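Side-chain contact in Lin1840 protein (Listeria innocua serovar 6a, PDB 4ZOC), which probably hydrolyses terminal, non-reducing beta-D-glucosyl residues with release of beta-D-glucose, as a family 3 glycoside hydrolase that takes part in beta-1,2-glucan metabolism: residues K191-Y196 against K250-D255. The protein carries 2 engineered substitutions. Sequence-based numbering, arbitrary orientation.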
ATOM      1  N   LYS A 191       7.136   6.350  20.900  1.00  7.84           N
ATOM      2  CA  LYS A 191       6.934   5.033  20.307  1.00  7.00           C
ATOM      3  C   LYS A 191       6.262   5.270  18.912  1.00  6.83           C
ATOM      4  O   LYS A 191       5.720   6.389  18.677  1.00  5.13           O
ATOM      5  CB  LYS A 191       6.092   4.098  21.214  1.00  7.40           C
ATOM      6  CG  LYS A 191       4.662   4.549  21.362  1.00  9.46           C
ATOM      7  CD  LYS A 191       3.970   3.792  22.471  1.00  7.95           C
ATOM      8  CE  LYS A 191       2.482   3.957  22.495  1.00  6.76           C
ATOM      9  NZ  LYS A 191       1.891   3.271  23.633  1.00  5.85           N
ATOM     10  N   HIS A 192       6.359   4.314  18.013  1.00  7.18           N
ATOM     11  CA  HIS A 192       7.072   3.058  18.072  1.00  6.66           C
ATOM     12  C   HIS A 192       8.160   3.155  17.001  1.00  7.00           C
ATOM     13  O   HIS A 192       7.872   3.340  15.814  1.00  7.25           O
ATOM     14  CB  HIS A 192       6.140   1.832  17.726  1.00  6.03           C
ATOM     15  CG  HIS A 192       4.939   1.717  18.603  1.00  5.82           C
ATOM     16  ND1 HIS A 192       3.761   2.385  18.334  1.00  7.15           N
ATOM     17  CD2 HIS A 192       4.708   0.980  19.729  1.00  7.20           C
ATOM     18  CE1 HIS A 192       2.876   2.107  19.293  1.00  7.07           C
ATOM     19  NE2 HIS A 192       3.425   1.241  20.130  1.00  7.60           N
ATOM     20  N   PHE A 193       9.404   3.031  17.411  1.00  8.71           N
ATOM     21  CA  PHE A 193      10.516   3.304  16.503  1.00  7.73           C
ATOM     22  C   PHE A 193      10.725   2.076  15.616  1.00  7.28           C
ATOM     23  O   PHE A 193      11.138   1.034  16.133  1.00  8.30           O
ATOM     24  CB  PHE A 193      11.792   3.700  17.306  1.00  8.63           C
ATOM     25  CG  PHE A 193      12.774   4.515  16.523  1.00  8.36           C
ATOM     26  CD1 PHE A 193      12.538   5.866  16.267  1.00 10.01           C
ATOM     27  CD2 PHE A 193      13.932   3.917  16.024  1.00  8.68           C
ATOM     28  CE1 PHE A 193      13.456   6.641  15.557  1.00 11.96           C
ATOM     29  CE2 PHE A 193      14.862   4.669  15.326  1.00  8.07           C
ATOM     30  CZ  PHE A 193      14.604   6.018  15.060  1.00 10.35           C
ATOM     31  N   ALA A 194      10.426   2.089  14.289  1.00  6.99           N
ATOM     32  CA  ALA A 194       9.903   3.179  13.493  1.00  7.49           C
ATOM     33  C   ALA A 194       8.990   2.672  12.436  1.00  5.24           C
ATOM     34  O   ALA A 194       9.134   1.537  12.030  1.00  5.47           O
ATOM     35  CB  ALA A 194      11.013   3.928  12.727  1.00  9.06           C
ATOM     36  N   ALA A 195       8.061   3.551  12.026  1.00  6.11           N
ATOM     37  CA  ALA A 195       7.302   3.452  10.787  1.00  6.17           C
ATOM     38  C   ALA A 195       6.187   2.387  10.863  1.00  5.68           C
ATOM     39  O   ALA A 195       5.688   1.911   9.863  1.00  5.53           O
ATOM     40  CB  ALA A 195       8.191   3.200   9.611  1.00  5.94           C
ATOM     41  N   TYR A 196       5.765   2.085  12.093  1.00  5.34           N
ATOM     42  CA  TYR A 196       4.810   1.035  12.346  1.00  6.90           C
ATOM     43  C   TYR A 196       3.443   1.276  11.631  1.00  7.45           C
ATOM     44  O   TYR A 196       2.715   0.350  11.326  1.00  6.74           O
ATOM     45  CB  TYR A 196       4.664   0.975  13.897  1.00  6.64           C
ATOM     46  CG  TYR A 196       3.748   0.022  14.566  1.00  6.02           C
ATOM     47  CD1 TYR A 196       3.471  -1.241  14.076  1.00  5.71           C
ATOM     48  CD2 TYR A 196       3.168   0.385  15.749  1.00  7.03           C
ATOM     49  CE1 TYR A 196       2.588  -2.127  14.731  1.00  6.33           C
ATOM     50  CE2 TYR A 196       2.389  -0.531  16.440  1.00  8.21           C
ATOM     51  CZ  TYR A 196       2.041  -1.743  15.922  1.00  6.00           C
ATOM     52  OH  TYR A 196       1.207  -2.601  16.595  1.00  5.44           O
ATOM     53  N   LYS A 250      20.083  -3.046  13.743  1.00 11.30           N
ATOM     54  CA  LYS A 250      21.225  -2.320  14.259  1.00 10.70           C
ATOM     55  C   LYS A 250      21.353  -1.010  13.621  1.00 10.05           C
ATOM     56  O   LYS A 250      21.683   0.000  14.259  1.00 10.01           O
ATOM     57  CB  LYS A 250      22.581  -3.075  14.044  1.00 18.01           C
ATOM     58  CG  LYS A 250      22.641  -4.424  14.593  1.00 21.08           C
ATOM     59  CD  LYS A 250      24.068  -5.018  14.489  1.00 27.78           C
ATOM     60  CE  LYS A 250      24.038  -6.430  13.933  1.00 38.21           C
ATOM     61  NZ  LYS A 250      23.475  -7.434  14.908  1.00 33.17           N
ATOM     62  N   TRP A 251      21.188  -0.989  12.301  1.00 12.29           N
ATOM     63  CA  TRP A 251      21.279   0.249  11.568  1.00 11.96           C
ATOM     64  C   TRP A 251      20.256   1.247  12.139  1.00 10.27           C
ATOM     65  O   TRP A 251      20.562   2.369  12.498  1.00 10.57           O
ATOM     66  CB  TRP A 251      21.018   0.033  10.065  1.00 12.20           C
ATOM     67  CG  TRP A 251      20.794   1.357   9.368  1.00 12.28           C
ATOM     68  CD1 TRP A 251      21.728   2.198   8.928  1.00 13.53           C
ATOM     69  CD2 TRP A 251      19.537   1.911   8.992  1.00 13.37           C
ATOM     70  NE1 TRP A 251      21.144   3.289   8.349  1.00 14.88           N
ATOM     71  CE2 TRP A 251      19.790   3.132   8.384  1.00 15.89           C
ATOM     72  CE3 TRP A 251      18.213   1.492   9.146  1.00 12.14           C
ATOM     73  CZ2 TRP A 251      18.773   3.964   7.899  1.00 13.16           C
ATOM     74  CZ3 TRP A 251      17.219   2.302   8.696  1.00 16.49           C
ATOM     75  CH2 TRP A 251      17.500   3.523   8.032  1.00 17.74           C
ATOM     76  N   LEU A 252      19.033   0.796  12.286  1.00  9.36           N
ATOM     77  CA  LEU A 252      18.004   1.689  12.811  1.00  9.65           C
ATOM     78  C   LEU A 252      18.273   2.208  14.225  1.00  9.20           C
ATOM     79  O   LEU A 252      18.133   3.359  14.487  1.00 10.29           O
ATOM     80  CB  LEU A 252      16.640   0.981  12.765  1.00  7.45           C
ATOM     81  CG  LEU A 252      15.440   1.784  13.309  1.00  7.56           C
ATOM     82  CD1 LEU A 252      15.061   2.931  12.340  1.00  6.58           C
ATOM     83  CD2 LEU A 252      14.305   0.778  13.454  1.00  9.98           C
ATOM     84  N   ASN A 253      18.585   1.305  15.154  1.00  9.56           N
ATOM     85  CA  ASN A 253      18.691   1.691  16.550  1.00  8.38           C
ATOM     86  C   ASN A 253      20.087   2.221  16.997  1.00  9.11           C
ATOM     87  O   ASN A 253      20.190   3.098  17.886  1.00  9.15           O
ATOM     88  CB  ASN A 253      18.285   0.524  17.406  1.00 10.09           C
ATOM     89  CG  ASN A 253      16.864   0.062  17.125  1.00 11.95           C
ATOM     90  OD1 ASN A 253      16.052   0.838  16.669  1.00 13.21           O
ATOM     91  ND2 ASN A 253      16.565  -1.194  17.433  1.00 11.68           N
ATOM     92  N   ARG A 254      21.149   1.628  16.448  1.00 10.43           N
ATOM     93  CA  ARG A 254      22.532   2.106  16.699  1.00 11.12           C
ATOM     94  C   ARG A 254      22.895   3.283  15.761  1.00 12.17           C
ATOM     95  O   ARG A 254      23.225   4.345  16.231  1.00 10.16           O
ATOM     96  CB  ARG A 254      23.568   0.979  16.562  1.00 12.56           C
ATOM     97  CG  ARG A 254      23.451  -0.150  17.524  1.00 12.70           C
ATOM     98  CD  ARG A 254      23.924   0.268  18.889  1.00 12.28           C
ATOM     99  NE  ARG A 254      23.895  -0.848  19.814  1.00 12.30           N
ATOM    100  CZ  ARG A 254      24.272  -0.788  21.075  1.00 10.68           C
ATOM    101  NH1 ARG A 254      24.608   0.395  21.586  1.00 11.26           N
ATOM    102  NH2 ARG A 254      24.186  -1.881  21.816  1.00  9.70           N
ATOM    103  N   ASP A 255      22.837   3.121  14.442  1.00 12.07           N
ATOM    104  CA  ASP A 255      23.256   4.214  13.536  1.00 11.88           C
ATOM    105  C   ASP A 255      22.327   5.415  13.536  1.00 11.28           C
ATOM    106  O   ASP A 255      22.764   6.541  13.662  1.00 13.16           O
ATOM    107  CB  ASP A 255      23.451   3.668  12.112  1.00 13.85           C
ATOM    108  CG  ASP A 255      24.480   2.585  11.995  1.00 16.61           C
ATOM    109  OD1 ASP A 255      25.118   2.189  12.905  1.00 20.72           O
ATOM    110  OD2 ASP A 255      24.755   2.165  10.896  1.00 22.68           O
TER
HETATM  111  O   HOH W   1      13.549   0.148  17.403  1.00 12.00           O
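Phe-193 and Leu-252 pack strand 187-193 of the TIM-barrel domain, typical of glycoside hydrolase family 3, against helix 250-260, a buried contact away from the sugar and magnesium sites; the helix lies in the chain between barrel strands 233-236 and 266-268. Inside the sheet, strand 187-193 runs parallel to strand 233-236, and the backbone of Phe-193 is hydrogen-bonded to that of Met-235. Leu-257, farther along the helix, adds to the apolar cover of the Phe-193 ring. The helix enters the contact at Leu-252, whose backbone N is hydrogen-bonded to OD1 of Asn-249. Its isobutyl group meets the strand end: a chi1 of 179° swings CG away from the backbone N and brings CD1 to 3.5 Å from CE2 of Phe-193. The approach to the ring is oblique, the leucine and the phenylalanine running alongside one another and pointing opposite ways. The same CD1 methyl lies 4.2 Å from CB of Ala-194, which is joined to Phe-193 by a cis peptide bond, so one leucine branch touches both residues. The backbone O of Leu-252 lies in the plane of the Phe-193 ring, at its edge. One residue on, the amide of Asn-253 is turned 44° from that ring. Its OD1 comes to the ring edge, 3.8 Å from CD2 of Phe-193, while its ND2 is hydrogen-bonded to the backbone O of Ala-246. The polar link between the segments is indirect: a water hydrogen-bonds OD1 of Asn-253 (2.7 Å) and the backbone O of Phe-193 (2.9 Å).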